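Long-range contacts in RagA protein (Porphyromonas gingivalis, PDB 6SLN), which probably imports peptides across the outer membrane as a TonB-dependent transporter: residues N708-D713 and G730-T735; T767-G772 and T783-G788. All coordinates share one frame; numbering follows the deposited sequence.

Contact 1: N708-D713 and G730-T735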
loop_
_atom_site.group_PDB
_atom_site.type_symbol
_atom_site.label_atom_id
_atom_site.label_comp_id
_atom_site.label_asym_id
_atom_site.label_seq_id
_atom_site.Cartn_x
_atom_site.Cartn_y
_atom_site.Cartn_z
ATOM N N ASN A 708 6.647 -35.868 -22.688
ATOM C CA ASN A 708 5.576 -35.813 -23.677
ATOM C C ASN A 708 4.481 -34.884 -23.179
ATOM O O ASN A 708 4.419 -34.559 -21.992
ATOM C CB ASN A 708 4.989 -37.205 -23.960
ATOM C CG ASN A 708 5.592 -37.849 -25.183
ATOM O OD1 ASN A 708 6.635 -38.494 -25.106
ATOM N ND2 ASN A 708 4.956 -37.642 -26.333
ATOM N N ASP A 709 3.584 -34.498 -24.094
ATOM C CA ASP A 709 2.640 -33.401 -23.852
ATOM C C ASP A 709 3.396 -32.161 -23.371
ATOM O O ASP A 709 2.959 -31.436 -22.471
ATOM C CB ASP A 709 1.547 -33.807 -22.860
ATOM C CG ASP A 709 0.578 -34.819 -23.441
ATOM O OD1 ASP A 709 0.927 -35.415 -24.465
ATOM O OD2 ASP A 709 -0.529 -35.018 -22.888
ATOM N N MET A 710 4.548 -31.922 -23.999
ATOM C CA MET A 710 5.539 -30.990 -23.479
ATOM C C MET A 710 4.967 -29.583 -23.327
ATOM O O MET A 710 4.404 -29.017 -24.271
ATOM C CB MET A 710 6.756 -30.986 -24.405
ATOM C CG MET A 710 7.737 -29.854 -24.167
ATOM S SD MET A 710 9.420 -30.323 -24.597
ATOM C CE MET A 710 9.751 -31.323 -23.166
ATOM N N LEU A 711 5.111 -29.018 -22.129
ATOM C CA LEU A 711 4.632 -27.659 -21.880
ATOM C C LEU A 711 5.630 -26.696 -22.487
ATOM O O LEU A 711 6.661 -26.392 -21.890
ATOM C CB LEU A 711 4.441 -27.408 -20.389
ATOM C CG LEU A 711 3.062 -27.902 -19.976
ATOM C CD1 LEU A 711 2.916 -28.083 -18.470
ATOM C CD2 LEU A 711 2.021 -26.934 -20.545
ATOM N N ILE A 712 5.354 -26.241 -23.695
ATOM C CA ILE A 712 6.196 -25.246 -24.338
ATOM C C ILE A 712 5.475 -23.915 -24.262
ATOM O O ILE A 712 4.282 -23.820 -24.587
ATOM C CB ILE A 712 6.522 -25.620 -25.794
ATOM C CG1 ILE A 712 7.342 -26.921 -25.861
ATOM C CG2 ILE A 712 7.240 -24.455 -26.486
ATOM C CD1 ILE A 712 8.090 -27.147 -27.206
ATOM N N ASP A 713 6.180 -22.902 -23.774
ATOM C CA ASP A 713 5.710 -21.524 -23.856
ATOM C C ASP A 713 5.931 -21.126 -25.314
ATOM O O ASP A 713 6.955 -20.545 -25.696
ATOM C CB ASP A 713 6.462 -20.638 -22.864
ATOM C CG ASP A 713 5.776 -19.314 -22.617
ATOM O OD1 ASP A 713 4.771 -19.027 -23.292
ATOM O OD2 ASP A 713 6.244 -18.553 -21.745
ATOM N N GLY A 730 5.153 -30.803 -28.798
ATOM C CA GLY A 730 6.503 -31.275 -28.930
ATOM C C GLY A 730 6.888 -32.295 -27.876
ATOM O O GLY A 730 6.070 -32.759 -27.082
ATOM N N SER A 731 8.168 -32.665 -27.896
ATOM C CA SER A 731 8.677 -33.625 -26.920
ATOM C C SER A 731 10.200 -33.642 -26.954
ATOM O O SER A 731 10.823 -33.323 -27.970
ATOM C CB SER A 731 8.125 -35.034 -27.171
ATOM O OG SER A 731 8.376 -35.429 -28.499
ATOM N N MET A 732 10.776 -34.016 -25.820
ATOM C CA MET A 732 12.206 -34.139 -25.601
ATOM C C MET A 732 12.508 -35.533 -25.086
ATOM O O MET A 732 11.641 -36.407 -25.040
ATOM C CB MET A 732 12.734 -33.133 -24.578
ATOM C CG MET A 732 12.691 -31.690 -24.958
ATOM S SD MET A 732 13.061 -30.768 -23.460
ATOM C CE MET A 732 14.813 -31.167 -23.309
ATOM N N LYS A 733 13.743 -35.700 -24.625
ATOM C CA LYS A 733 14.292 -36.971 -24.186
ATOM C C LYS A 733 15.640 -36.677 -23.539
ATOM O O LYS A 733 16.377 -35.799 -24.002
ATOM C CB LYS A 733 14.439 -37.940 -25.369
ATOM C CG LYS A 733 14.657 -39.403 -25.012
ATOM C CD LYS A 733 15.285 -40.158 -26.205
ATOM C CE LYS A 733 14.545 -41.448 -26.496
ATOM N NZ LYS A 733 15.447 -42.605 -26.782
ATOM N N ASN A 734 15.940 -37.392 -22.460
ATOM C CA ASN A 734 17.169 -37.188 -21.712
ATOM C C ASN A 734 17.739 -38.548 -21.362
ATOM O O ASN A 734 17.078 -39.340 -20.684
ATOM C CB ASN A 734 16.914 -36.357 -20.454
ATOM C CG ASN A 734 17.130 -34.886 -20.696
ATOM O OD1 ASN A 734 18.260 -34.430 -20.844
ATOM N ND2 ASN A 734 16.055 -34.133 -20.746
ATOM N N THR A 735 18.951 -38.827 -21.834
ATOM C CA THR A 735 19.571 -40.128 -21.635
ATOM C C THR A 735 20.963 -39.909 -21.074
ATOM O O THR A 735 21.713 -39.073 -21.588
ATOM C CB THR A 735 19.600 -40.907 -22.943
ATOM O OG1 THR A 735 18.255 -41.017 -23.425
ATOM C CG2 THR A 735 20.210 -42.314 -22.756
#

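Contact 2: T767-G772 and T783-G788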
loop_
_atom_site.group_PDB
_atom_site.type_symbol
_atom_site.label_atom_id
_atom_site.label_comp_id
_atom_site.label_asym_id
_atom_site.label_seq_id
_atom_site.Cartn_x
_atom_site.Cartn_y
_atom_site.Cartn_z
ATOM N N THR A 767 12.702 -34.030 -29.596
ATOM C CA THR A 767 12.179 -34.988 -30.563
ATOM C C THR A 767 10.970 -34.475 -31.338
ATOM O O THR A 767 10.608 -35.076 -32.355
ATOM C CB THR A 767 11.842 -36.328 -29.874
ATOM O OG1 THR A 767 11.074 -36.104 -28.691
ATOM C CG2 THR A 767 13.112 -37.048 -29.472
ATOM N N LYS A 768 10.357 -33.375 -30.917
ATOM C CA LYS A 768 9.199 -32.816 -31.597
ATOM C C LYS A 768 9.045 -31.391 -31.111
ATOM O O LYS A 768 9.309 -31.104 -29.936
ATOM C CB LYS A 768 7.919 -33.621 -31.315
ATOM C CG LYS A 768 6.749 -33.290 -32.227
ATOM C CD LYS A 768 5.439 -34.014 -31.829
ATOM C CE LYS A 768 5.600 -35.518 -31.735
ATOM N NZ LYS A 768 5.717 -35.948 -30.307
ATOM N N LEU A 769 8.593 -30.505 -32.005
ATOM C CA LEU A 769 8.499 -29.089 -31.667
ATOM C C LEU A 769 7.059 -28.644 -31.846
ATOM O O LEU A 769 6.171 -29.220 -31.236
ATOM C CB LEU A 769 9.499 -28.274 -32.446
ATOM C CG LEU A 769 10.938 -28.482 -32.006
ATOM C CD1 LEU A 769 11.935 -27.984 -33.053
ATOM C CD2 LEU A 769 11.117 -27.809 -30.668
ATOM N N PHE A 770 6.817 -27.590 -32.612
ATOM C CA PHE A 770 5.495 -27.007 -32.760
ATOM C C PHE A 770 5.284 -26.659 -34.230
ATOM O O PHE A 770 6.247 -26.426 -34.969
ATOM C CB PHE A 770 5.328 -25.758 -31.875
ATOM C CG PHE A 770 6.588 -24.925 -31.703
ATOM C CD1 PHE A 770 7.564 -25.291 -30.787
ATOM C CD2 PHE A 770 6.771 -23.758 -32.434
ATOM C CE1 PHE A 770 8.706 -24.520 -30.608
ATOM C CE2 PHE A 770 7.906 -22.986 -32.253
ATOM C CZ PHE A 770 8.878 -23.369 -31.338
ATOM N N PHE A 771 4.019 -26.631 -34.656
ATOM C CA PHE A 771 3.638 -26.197 -35.998
ATOM C C PHE A 771 4.216 -27.086 -37.091
ATOM O O PHE A 771 4.368 -26.645 -38.241
ATOM C CB PHE A 771 4.051 -24.736 -36.248
ATOM C CG PHE A 771 3.641 -23.782 -35.143
ATOM C CD1 PHE A 771 2.506 -24.028 -34.370
ATOM C CD2 PHE A 771 4.381 -22.640 -34.883
ATOM C CE1 PHE A 771 2.124 -23.157 -33.347
ATOM C CE2 PHE A 771 4.001 -21.765 -33.866
ATOM C CZ PHE A 771 2.866 -22.030 -33.094
ATOM N N GLY A 772 4.557 -28.329 -36.768
ATOM C CA GLY A 772 5.254 -29.137 -37.754
ATOM C C GLY A 772 6.701 -28.761 -37.990
ATOM O O GLY A 772 7.314 -29.286 -38.925
ATOM N N THR A 783 20.899 -19.688 -30.104
ATOM C CA THR A 783 20.491 -21.055 -29.797
ATOM C C THR A 783 19.388 -21.520 -30.753
ATOM O O THR A 783 18.683 -20.720 -31.380
ATOM C CB THR A 783 19.995 -21.175 -28.348
ATOM O OG1 THR A 783 18.746 -20.478 -28.218
ATOM C CG2 THR A 783 21.022 -20.609 -27.361
ATOM N N ILE A 784 19.224 -22.836 -30.853
ATOM C CA ILE A 784 18.214 -23.412 -31.732
ATOM C C ILE A 784 17.654 -24.679 -31.105
ATOM O O ILE A 784 18.368 -25.443 -30.440
ATOM C CB ILE A 784 18.766 -23.708 -33.140
ATOM C CG1 ILE A 784 17.626 -23.979 -34.126
ATOM C CG2 ILE A 784 19.678 -24.909 -33.104
ATOM C CD1 ILE A 784 18.078 -24.234 -35.530
ATOM N N TRP A 785 16.351 -24.861 -31.288
ATOM C CA TRP A 785 15.688 -26.139 -31.122
ATOM C C TRP A 785 15.668 -26.847 -32.479
ATOM O O TRP A 785 15.187 -26.279 -33.467
ATOM C CB TRP A 785 14.276 -25.914 -30.597
ATOM C CG TRP A 785 14.210 -25.302 -29.214
ATOM C CD1 TRP A 785 15.155 -25.380 -28.226
ATOM C CD2 TRP A 785 13.122 -24.544 -28.665
ATOM N NE1 TRP A 785 14.720 -24.711 -27.106
ATOM C CE2 TRP A 785 13.474 -24.194 -27.353
ATOM C CE3 TRP A 785 11.884 -24.129 -29.159
ATOM C CZ2 TRP A 785 12.630 -23.452 -26.530
ATOM C CZ3 TRP A 785 11.054 -23.378 -28.335
ATOM C CH2 TRP A 785 11.427 -23.054 -27.043
ATOM N N GLU A 786 16.220 -28.062 -32.544
ATOM C CA GLU A 786 16.213 -28.839 -33.782
ATOM C C GLU A 786 15.995 -30.316 -33.472
ATOM O O GLU A 786 16.716 -30.900 -32.658
ATOM C CB GLU A 786 17.511 -28.646 -34.567
ATOM C CG GLU A 786 17.493 -29.318 -35.924
ATOM C CD GLU A 786 18.649 -28.887 -36.791
ATOM O OE1 GLU A 786 19.404 -28.011 -36.348
ATOM O OE2 GLU A 786 18.807 -29.418 -37.912
ATOM N N ILE A 787 15.028 -30.929 -34.160
ATOM C CA ILE A 787 14.460 -32.201 -33.709
ATOM C C ILE A 787 15.504 -33.306 -33.575
ATOM O O ILE A 787 15.343 -34.221 -32.766
ATOM C CB ILE A 787 13.302 -32.612 -34.644
ATOM C CG1 ILE A 787 12.003 -31.963 -34.158
ATOM C CG2 ILE A 787 13.150 -34.143 -34.748
ATOM C CD1 ILE A 787 10.790 -32.424 -34.883
ATOM N N GLY A 788 16.577 -33.263 -34.329
ATOM C CA GLY A 788 17.450 -34.385 -34.057
ATOM C C GLY A 788 18.457 -34.236 -32.926
ATOM O O GLY A 788 19.330 -35.103 -32.784
#

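Contact 1: N708-D713 and G730-T735
The thioether end of Met710 lies across the middle of the Met732 side chain, at CG and SD. The methyl CE of Met710 lies 3.4 Å from Met732 SD and 3.5 Å from Met732 CG. The two chains cross obliquely, and both bend at their last torsion. Met710 has CG anti to the backbone N (chi1 167°), and this carries its sulfur across to the other segment. There SD sits 3.6 Å from Met732 CG and also reaches Ser731 CA. Nearer the backbone, Met710 CB rests 3.3 Å from Gly730 O. Asn708 ND2 comes no nearer than 4.2 Å to Ser731 CB, a loose approach.

The next shell holds both segments. Both methionines also touch Leu152 of the plug domain, and the backbone of Met710 pairs with Val729. Asp709 forms a salt bridge with Lys679, and its carbonyl accepts a bond from Asn728 ND2. On the other segment, Ser731 OG bonds to Thr767 OG1 and Lys768 NZ. Strand 696-715 pairs with both strand 732-746 and the short strand 724-728, and the contact lies near the change-over. Both are antiparallel neighbours in the beta-barrel region of this TonB-dependent receptor. Across the contact the chemistry is thioether and hydrocarbon packing. This implies that shape and apolar burial join the segments directly, while Asp709 and Ser731 take their polar partners from neighbouring residues.

Contact 2: T767-G772 and T783-G788
Leu769 and Phe770 pack against Trp785 where a loop after barrel strand 752-764 meets strand 783-786 of a separate antiparallel sheet. Near its start the loop forms a classic beta bulge, in which Thr767 and Lys768 both face Ser731. The ring planes of Phe770 and Trp785 are at 90°. They meet rim to rim, and neither lies over the other's face. The centroids of the Phe770 ring and the six-membered ring of Trp785 are 5.8 Å apart. Phe770 CE1 is 3.5 Å from Trp785 CZ3. Trp785 has CG anti to its carbonyl carbon (chi1 -64°), which brings the CE3-CZ3 edge of the indole to Phe770 CE1 and CZ.

Leu769 approaches nearer the base of the tryptophan. Its CD2 lies 3.7 Å from Trp785 CB and meets the ring obliquely. Its other methyl, CD1, lies against the Trp785 carbonyl. Tyr776 also meets the Phe770 ring, and Leu152 touches Trp785, so the aromatic pair is packed from more than one part of the fold. Ile787 reaches back alongside the loop backbone. Its CD1 is 3.7 Å from Lys768 CA, and its CG2 is 3.6 Å from Thr767 O.

In the fold
Contacts 1 and 2 follow one another along the chain, and their centres lie about 10 Å apart. They join directly through Ser731. Its O is 2.6 Å from Thr767 N, and its N is 2.8 Å from Lys768 O. Both are probable hydrogen bonds, and they belong to the bulge that continues barrel pairing into the loop. Gly730 CA also packs 3.6 Å from Lys768 CB. Phe770 of contact 2 touches Ile712 of contact 1, and one plug-domain residue, Leu152, is shared by the two contacts. Thr783 takes no part in contact 2 but packs on the backbone of the bound peptide, so the strand that carries Trp785 reaches the peptide at its other end.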